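Local coordinates for germination protein YpeB (Bacillus megaterium QM B1551, PDB 5BOI), which takes part in the germination of Bacillus spores and, through the PepSY-containing C-terminal part held here, may act as an inhibitory protein, at residues Val117-Glu122 and Ser134-Met139; Pro164-Ser169 and Ile217-Gly222; Glu29-Val34 and Leu47-Pro52. All blocks are in the same frame, centred on the assembly; numbering follows the deposited sequence. Where two conformers were deposited one is given.

Interaction 1: Val117-Glu122 and Ser134-Met139; sequences VFTFVE and SVKMKM
Phe-120 and Met-137 form a Met-aromatic contact. The sulfur SD lies 5.0 Å from the centroid of the Phe-120 ring, obliquely placed at 50° off the normal. Its nearest ring atom is CE1, 4.0 Å from SD. Val-135 shares this face of the sheet.

Phe-118 lies on the same face as Met-137 and Phe-120. Its CG stands beside its own backbone N (chi1 -54°), and the ring edge is turned to Met-139. In one of two conformers of that methionine, CG lies near the ring plane, 3.5 Å from Phe-118 CE2, and the two side chains cross at about a right angle.

Strands 117-122 and 134-139 are antiparallel neighbours in the PepSY-family region of the chain. Helix 85-98 covers the face with the aromatic rings: Met-89 touches Phe-118, Leu-96 touches Phe-120 and Phe-95 touches Met-137. Strand 104-112 flanks 117-122 on its other edge, and strand 146-150 flanks 134-139.

Phe-118 and Phe-120 each exchange two backbone hydrogen bonds, with Met-137 and Val-135 respectively. The bond from Phe-120 N to Val-135 O is 2.8 Å long and nearly straight at 172°.

The face with Thr-119 is more polar and partly exposed. Thr-119, in one of two conformers, lies side by side with Lys-136 and points the same way. The lysine bends at its last torsion, and its NZ comes to 3.6 Å from Thr-119 OG1 of that conformer. The methyl CG2 of the same copy of Thr-119 is 4.0 Å from Ser-134 CB.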
# COMPACT_ATOMS: atom_id res chain seq x y z
N VAL A 117 -6.59 -6.63 5.07
CA VAL A 117 -5.56 -6.47 4.05
C VAL A 117 -5.90 -5.21 3.26
O VAL A 117 -7.01 -5.08 2.72
CB VAL A 117 -5.51 -7.71 3.12
CG1 VAL A 117 -4.43 -7.56 2.06
CG2 VAL A 117 -5.29 -8.97 3.95
N PHE A 118 -4.95 -4.30 3.20
CA PHE A 118 -5.18 -3.00 2.59
C PHE A 118 -4.09 -2.62 1.60
O PHE A 118 -2.92 -2.95 1.79
CB PHE A 118 -5.23 -1.93 3.68
CG PHE A 118 -6.22 -2.22 4.75
CD1 PHE A 118 -7.57 -2.12 4.49
CD2 PHE A 118 -5.80 -2.59 6.02
CE1 PHE A 118 -8.49 -2.39 5.47
CE2 PHE A 118 -6.73 -2.84 7.01
CZ PHE A 118 -8.08 -2.75 6.73
N THR A 119 -4.49 -1.93 0.53
CA THR A 119 -3.52 -1.31 -0.37
C THR A 119 -3.79 0.19 -0.42
O THR A 119 -4.94 0.61 -0.54
CB THR A 119 -3.58 -1.89 -1.80
OG1 THR A 119 -3.39 -3.31 -1.75
CG2 THR A 119 -2.51 -1.24 -2.68
N PHE A 120 -2.73 0.99 -0.28
CA PHE A 120 -2.82 2.44 -0.35
C PHE A 120 -2.00 2.87 -1.55
O PHE A 120 -1.04 2.18 -1.91
CB PHE A 120 -2.24 3.09 0.92
CG PHE A 120 -3.06 2.84 2.15
CD1 PHE A 120 -2.99 1.62 2.82
CD2 PHE A 120 -3.92 3.82 2.63
CE1 PHE A 120 -3.75 1.39 3.96
CE2 PHE A 120 -4.68 3.58 3.77
CZ PHE A 120 -4.60 2.36 4.43
N VAL A 121 -2.35 4.00 -2.19
CA VAL A 121 -1.56 4.48 -3.32
C VAL A 121 -1.22 5.96 -3.17
O VAL A 121 -1.91 6.72 -2.49
CB VAL A 121 -2.28 4.29 -4.66
CG1 VAL A 121 -2.53 2.81 -4.94
CG2 VAL A 121 -3.62 5.07 -4.69
N GLU A 122 -0.14 6.37 -3.83
CA GLU A 122 0.33 7.73 -3.76
C GLU A 122 -0.65 8.68 -4.43
O GLU A 122 -1.25 8.37 -5.48
CB GLU A 122 1.70 7.87 -4.41
CG GLU A 122 2.28 9.28 -4.28
CD GLU A 122 3.51 9.48 -5.12
OE1 GLU A 122 3.70 8.71 -6.09
OE2 GLU A 122 4.29 10.41 -4.82
N SER A 134 2.55 2.03 -4.63
CA SER A 134 1.63 1.50 -3.63
C SER A 134 2.31 0.98 -2.36
O SER A 134 3.47 0.58 -2.34
CB SER A 134 0.78 0.39 -4.24
OG SER A 134 1.56 -0.74 -4.60
N VAL A 135 1.52 0.98 -1.29
CA VAL A 135 1.95 0.45 0.00
C VAL A 135 0.90 -0.57 0.43
O VAL A 135 -0.30 -0.29 0.37
CB VAL A 135 2.08 1.55 1.03
CG1 VAL A 135 2.45 0.94 2.39
CG2 VAL A 135 3.13 2.57 0.60
N LYS A 136 1.36 -1.74 0.86
CA LYS A 136 0.45 -2.82 1.23
C LYS A 136 0.54 -3.03 2.73
O LYS A 136 1.63 -2.98 3.29
CB LYS A 136 0.79 -4.11 0.49
CG LYS A 136 0.37 -4.14 -0.97
CD LYS A 136 1.19 -5.15 -1.77
CE LYS A 136 0.92 -5.01 -3.26
NZ LYS A 136 -0.37 -4.30 -3.51
N MET A 137 -0.60 -3.26 3.38
CA MET A 137 -0.63 -3.44 4.83
C MET A 137 -1.54 -4.58 5.20
O MET A 137 -2.56 -4.79 4.56
CB MET A 137 -1.12 -2.19 5.53
CG MET A 137 -0.39 -0.94 5.18
SD MET A 137 -0.79 0.24 6.45
CE MET A 137 -0.10 -0.56 7.90
N LYS A 138 -1.16 -5.29 6.27
CA LYS A 138 -1.99 -6.34 6.83
C LYS A 138 -2.09 -6.06 8.33
O LYS A 138 -1.08 -5.80 8.99
CB LYS A 138 -1.40 -7.73 6.58
CG LYS A 138 -1.34 -8.10 5.09
CD LYS A 138 -0.59 -9.40 4.87
CE LYS A 138 -0.41 -9.65 3.37
NZ LYS A 138 0.41 -10.86 3.08
N MET A 139 -3.32 -6.05 8.83
CA MET A 139 -3.60 -5.71 10.22
C MET A 139 -4.23 -6.88 10.94
O MET A 139 -5.03 -7.60 10.36
CB MET A 139 -4.53 -4.50 10.32
CG MET A 139 -4.19 -3.32 9.42
SD MET A 139 -2.65 -2.54 9.87
CE MET A 139 -3.11 -1.75 11.41

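Interaction 2: Pro164-Ser169 and Ile217-Gly222; sequences PKPKIS and INADTG
Ile-168 and Pro-166 make the close-packed part of this contact against the turn that follows strand 211-218. Ile-168 holds CG1 between its backbone N and carbonyl carbon (chi1 72°). This carries CD1 across the turn to Gly-222 CA, 3.6 Å away, while CG2 lies over Asp-220 O. With no side chain on Gly-222, CD1 can come this close. Pro-166 CB rests on the Ala-219 methyl CB at 3.9 Å. Tyr-202 of strand 198-208 touches both Pro-166 and Ala-219, and its hydroxyl is hydrogen-bonded to Ile-168 O.

One carbonyl carries the backbone link. Ala-219 O accepts from Lys-167 N at 2.9 Å and from Ile-168 N at 3.1 Å. The two donors reach it from opposite faces of the carbonyl plane. The turn itself is shaped by Asn-218, whose OD1 accepts from Asp-220 N and Thr-221 N, an Asx turn and Asx motif. Asn-218 ND2 is hydrogen-bonded to Glu-225.

On the solvent side, Lys-167 CG is still pressed close to Asp-220 OD1, at 3.1 Å. The looseness lies in the polar ends. Bends at chi2 and chi4 bring NZ back to the carboxylate, but its salt bridge to Asp-220 OD1 is long, 3.4 Å, and weak as a hydrogen bond. A water donates to Asp-220 OD1 and to Lys-165 O, bridging the two segments.

The segment before helix 170-175, with Ser-169 at its N-cap, is thus joined to the turn between strands 211-218 and 224-230. The chemistry implies that backbone bonds and apolar packing fix the join, while the exposed ion pair probably adds little.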
# COMPACT_ATOMS: atom_id res chain seq x y z
N PRO A 164 0.47 14.37 -18.16
CA PRO A 164 -0.09 15.07 -19.32
C PRO A 164 -1.51 15.55 -19.05
O PRO A 164 -2.17 15.08 -18.12
CB PRO A 164 -0.08 14.02 -20.42
CG PRO A 164 -0.22 12.73 -19.69
CD PRO A 164 0.56 12.91 -18.41
N LYS A 165 -1.98 16.48 -19.87
CA LYS A 165 -3.35 16.96 -19.81
C LYS A 165 -4.27 15.96 -20.50
O LYS A 165 -3.90 15.39 -21.54
CB LYS A 165 -3.46 18.34 -20.45
CG LYS A 165 -4.71 19.12 -20.09
CD LYS A 165 -4.66 20.54 -20.66
CE LYS A 165 -3.31 21.19 -20.36
NZ LYS A 165 -3.42 22.27 -19.33
N PRO A 166 -5.47 15.73 -19.95
CA PRO A 166 -6.41 14.86 -20.66
C PRO A 166 -6.79 15.46 -21.98
O PRO A 166 -6.82 16.69 -22.10
CB PRO A 166 -7.63 14.81 -19.74
CG PRO A 166 -7.11 15.15 -18.39
CD PRO A 166 -5.95 16.08 -18.60
N LYS A 167 -7.08 14.60 -22.95
CA LYS A 167 -7.61 15.05 -24.25
C LYS A 167 -9.14 15.06 -24.27
O LYS A 167 -9.75 15.64 -25.18
CB LYS A 167 -7.11 14.18 -25.41
CG LYS A 167 -5.62 13.90 -25.49
CD LYS A 167 -4.78 15.12 -25.73
CE LYS A 167 -3.35 14.69 -26.01
NZ LYS A 167 -2.77 13.98 -24.84
N ILE A 168 -9.77 14.39 -23.30
CA ILE A 168 -11.23 14.45 -23.18
C ILE A 168 -11.59 14.94 -21.78
O ILE A 168 -10.81 14.80 -20.85
CB ILE A 168 -11.92 13.09 -23.45
CG1 ILE A 168 -11.67 12.09 -22.31
CG2 ILE A 168 -11.50 12.53 -24.83
CD1 ILE A 168 -12.44 10.75 -22.49
N SER A 169 -12.78 15.53 -21.65
CA SER A 169 -13.22 16.10 -20.38
C SER A 169 -13.76 15.01 -19.45
O SER A 169 -14.05 13.89 -19.90
CB SER A 169 -14.30 17.14 -20.62
OG SER A 169 -15.49 16.49 -21.00
N ILE A 217 -11.28 4.92 -17.22
CA ILE A 217 -11.52 5.33 -18.61
C ILE A 217 -10.31 6.13 -19.11
O ILE A 217 -9.92 7.12 -18.49
CB ILE A 217 -12.80 6.18 -18.75
CG1 ILE A 217 -14.05 5.40 -18.35
CG2 ILE A 217 -12.97 6.77 -20.17
CD1 ILE A 217 -14.26 4.12 -19.12
N ASN A 218 -9.69 5.69 -20.21
CA ASN A 218 -8.52 6.36 -20.76
C ASN A 218 -8.80 7.85 -21.01
O ASN A 218 -9.81 8.19 -21.63
CB ASN A 218 -8.08 5.67 -22.07
CG ASN A 218 -6.74 6.20 -22.59
OD1 ASN A 218 -6.63 7.36 -23.00
ND2 ASN A 218 -5.72 5.36 -22.58
N ALA A 219 -7.95 8.74 -20.50
CA ALA A 219 -8.22 10.20 -20.55
C ALA A 219 -7.92 10.82 -21.92
O ALA A 219 -8.15 12.02 -22.11
CB ALA A 219 -7.41 10.93 -19.49
N ASP A 220 -7.38 10.01 -22.85
CA ASP A 220 -7.14 10.48 -24.23
C ASP A 220 -8.14 9.91 -25.21
O ASP A 220 -8.60 10.61 -26.11
CB ASP A 220 -5.71 10.12 -24.68
CG ASP A 220 -4.64 10.94 -23.95
OD1 ASP A 220 -4.99 11.91 -23.25
OD2 ASP A 220 -3.44 10.60 -24.07
N THR A 221 -8.48 8.62 -25.06
CA THR A 221 -9.35 7.94 -26.02
C THR A 221 -10.80 7.76 -25.54
O THR A 221 -11.70 7.49 -26.35
CB THR A 221 -8.83 6.51 -26.36
OG1 THR A 221 -8.81 5.71 -25.17
CG2 THR A 221 -7.44 6.55 -26.97
N GLY A 222 -11.00 7.77 -24.23
CA GLY A 222 -12.28 7.39 -23.68
C GLY A 222 -12.57 5.88 -23.63
O GLY A 222 -13.68 5.49 -23.28
O HOH W 1 -2.84 12.98 -22.18

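Interaction 3: Glu29-Val34 and Leu47-Pro52; sequences EQIHIV and LTITDP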
# COMPACT_ATOMS: atom_id res chain seq x y z
N GLU A 29 13.10 -8.04 22.96
CA GLU A 29 13.22 -8.81 21.73
C GLU A 29 14.66 -8.93 21.25
O GLU A 29 15.36 -7.94 21.10
CB GLU A 29 12.38 -8.19 20.62
CG GLU A 29 10.89 -8.11 20.91
CD GLU A 29 10.50 -6.82 21.60
OE1 GLU A 29 11.38 -5.96 21.81
OE2 GLU A 29 9.30 -6.66 21.92
N GLN A 30 15.10 -10.17 21.02
CA GLN A 30 16.37 -10.40 20.35
C GLN A 30 16.19 -10.13 18.86
O GLN A 30 15.16 -10.50 18.28
CB GLN A 30 16.87 -11.83 20.59
CG GLN A 30 17.91 -12.29 19.56
CD GLN A 30 17.88 -13.79 19.31
OE1 GLN A 30 17.83 -14.59 20.24
NE2 GLN A 30 17.92 -14.17 18.04
N ILE A 31 17.16 -9.48 18.23
CA ILE A 31 17.09 -9.21 16.80
C ILE A 31 18.30 -9.75 16.05
O ILE A 31 19.42 -9.26 16.21
CB ILE A 31 16.96 -7.70 16.52
CG1 ILE A 31 15.86 -7.08 17.40
CG2 ILE A 31 16.71 -7.44 15.03
CD1 ILE A 31 15.60 -5.61 17.13
N HIS A 32 18.07 -10.77 15.23
CA HIS A 32 19.10 -11.34 14.36
C HIS A 32 19.11 -10.59 13.03
O HIS A 32 18.12 -10.60 12.30
CB HIS A 32 18.84 -12.84 14.14
CG HIS A 32 19.70 -13.47 13.09
ND1 HIS A 32 21.02 -13.82 13.30
CD2 HIS A 32 19.43 -13.83 11.81
CE1 HIS A 32 21.52 -14.36 12.20
NE2 HIS A 32 20.57 -14.37 11.28
N ILE A 33 20.23 -9.95 12.72
CA ILE A 33 20.30 -9.10 11.53
C ILE A 33 21.32 -9.64 10.51
O ILE A 33 22.41 -10.09 10.87
CB ILE A 33 20.64 -7.64 11.91
CG1 ILE A 33 20.78 -6.76 10.66
CG2 ILE A 33 21.91 -7.58 12.74
CD1 ILE A 33 20.80 -5.28 10.96
N VAL A 34 20.93 -9.60 9.24
CA VAL A 34 21.73 -10.12 8.14
C VAL A 34 21.88 -9.05 7.05
O VAL A 34 20.93 -8.33 6.76
CB VAL A 34 21.09 -11.40 7.55
CG1 VAL A 34 21.71 -11.78 6.21
CG2 VAL A 34 21.19 -12.55 8.54
N LEU A 47 16.20 -8.56 8.90
CA LEU A 47 16.12 -8.76 10.33
C LEU A 47 15.14 -9.87 10.68
O LEU A 47 14.10 -10.02 10.03
CB LEU A 47 15.69 -7.47 11.04
CG LEU A 47 16.69 -6.32 11.16
CD1 LEU A 47 17.13 -5.79 9.80
CD2 LEU A 47 16.09 -5.20 11.98
N THR A 48 15.49 -10.65 11.70
CA THR A 48 14.59 -11.65 12.26
C THR A 48 14.42 -11.36 13.75
O THR A 48 15.28 -11.68 14.56
CB THR A 48 15.11 -13.09 12.07
OG1 THR A 48 15.33 -13.35 10.68
CG2 THR A 48 14.11 -14.09 12.61
N ILE A 49 13.30 -10.72 14.09
CA ILE A 49 13.03 -10.34 15.47
C ILE A 49 12.23 -11.43 16.19
O ILE A 49 11.18 -11.85 15.72
CB ILE A 49 12.27 -9.01 15.53
CG1 ILE A 49 13.08 -7.91 14.85
CG2 ILE A 49 11.95 -8.64 16.97
CD1 ILE A 49 12.37 -7.25 13.70
N THR A 50 12.73 -11.88 17.33
CA THR A 50 12.09 -12.98 18.05
C THR A 50 11.54 -12.53 19.40
O THR A 50 12.26 -11.95 20.21
CB THR A 50 13.08 -14.14 18.28
OG1 THR A 50 14.25 -13.65 18.94
CG2 THR A 50 13.50 -14.76 16.95
N ASP A 51 10.25 -12.77 19.62
CA ASP A 51 9.67 -12.64 20.95
C ASP A 51 10.32 -13.71 21.83
O ASP A 51 10.54 -14.83 21.37
CB ASP A 51 8.14 -12.81 20.89
CG ASP A 51 7.44 -12.48 22.20
OD1 ASP A 51 8.09 -12.39 23.26
OD2 ASP A 51 6.20 -12.31 22.17
N PRO A 52 10.69 -13.35 23.08
CA PRO A 52 11.10 -14.41 24.01
C PRO A 52 9.91 -15.13 24.66
O PRO A 52 9.98 -16.35 24.83
CB PRO A 52 11.93 -13.66 25.05
CG PRO A 52 11.44 -12.26 24.99
CD PRO A 52 11.10 -12.02 23.55
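Ile-31, Ile-33, Leu-47 and Ile-49 make the apolar face of this strand pair. Ile-31 and Ile-49 lie side by side and point the same way, with Ile-31 CG2 3.7 Å from Ile-49 CG1. The same CG2 also touches Leu-47 CD2 at 3.8 Å. Ile-31 CG1 stands beside the backbone N (chi1 -49°), which leaves CG2 anti to that N and facing both neighbours. Leu-47 divides its branches: CD2 goes to Ile-31, and CD1 meets Ile-33 CG1 at 3.9 Å. Just before the strand begins, Glu-29 joins through its aliphatic part, with CB against Ile-49 CG2. Its carboxylate leads away and is hydrogen-bonded to Gly-27 N. Helix 12-22 packs on this face: Arg-20 touches Ile-31, Lys-16 touches Ile-33 and Ala-19 touches Leu-47.

The backbone hydrogen bonds come in two pairs. His-32 and Thr-48 exchange two, with Thr-48 N to His-32 O at 2.7 Å. In the bond from His-32 N to Thr-48 O the donor stands above the carbonyl plane, 41° out of it. Gln-30 and Thr-50 are less evenly paired. Thr-50 N to Gln-30 O is 3.0 Å and nearly straight, but Gln-30 N to Thr-50 O is long and weak.

Polar side chains occupy the other face. Thr-50 OG1 sits between its own backbone N and carbonyl carbon (chi1 55°) and gives a second, weak bond to Gln-30 O at 3.3 Å. The Gln-30 chain runs extended past this hydroxyl, and its CB is 3.6 Å from Thr-50 OG1. The Thr-48 hydroxyl lies near the plane of the His-32 ring, at its edge.

Alternation of aliphatic and polar residues is typical of an amphipathic beta hairpin, here strands 30-35 and 44-50, with one face against a helix.

Overall arrangement
From the N terminus, helix 12-22 comes first and then interaction 3, which closes the hairpin of strands 30-35 and 44-50. The chain continues through strands 57-63 and 69-74 and helix 85-98. Interaction 1 then pairs 117-122 with 134-139 near the centre of the chain, across a short connection. Interaction 2 spans the most sequence, 47 residues. It ties the segment before helix 170-175 to the turn between strands 211-218 and 224-230. The three contacts follow in series; none nests or crosses. Interactions 1 and 3 belong to the YpeB PepSY1 and PepSY2 region, interaction 2 to the C-terminal PepSY region. The centres of interactions 2 and 3 are about 50 Å apart.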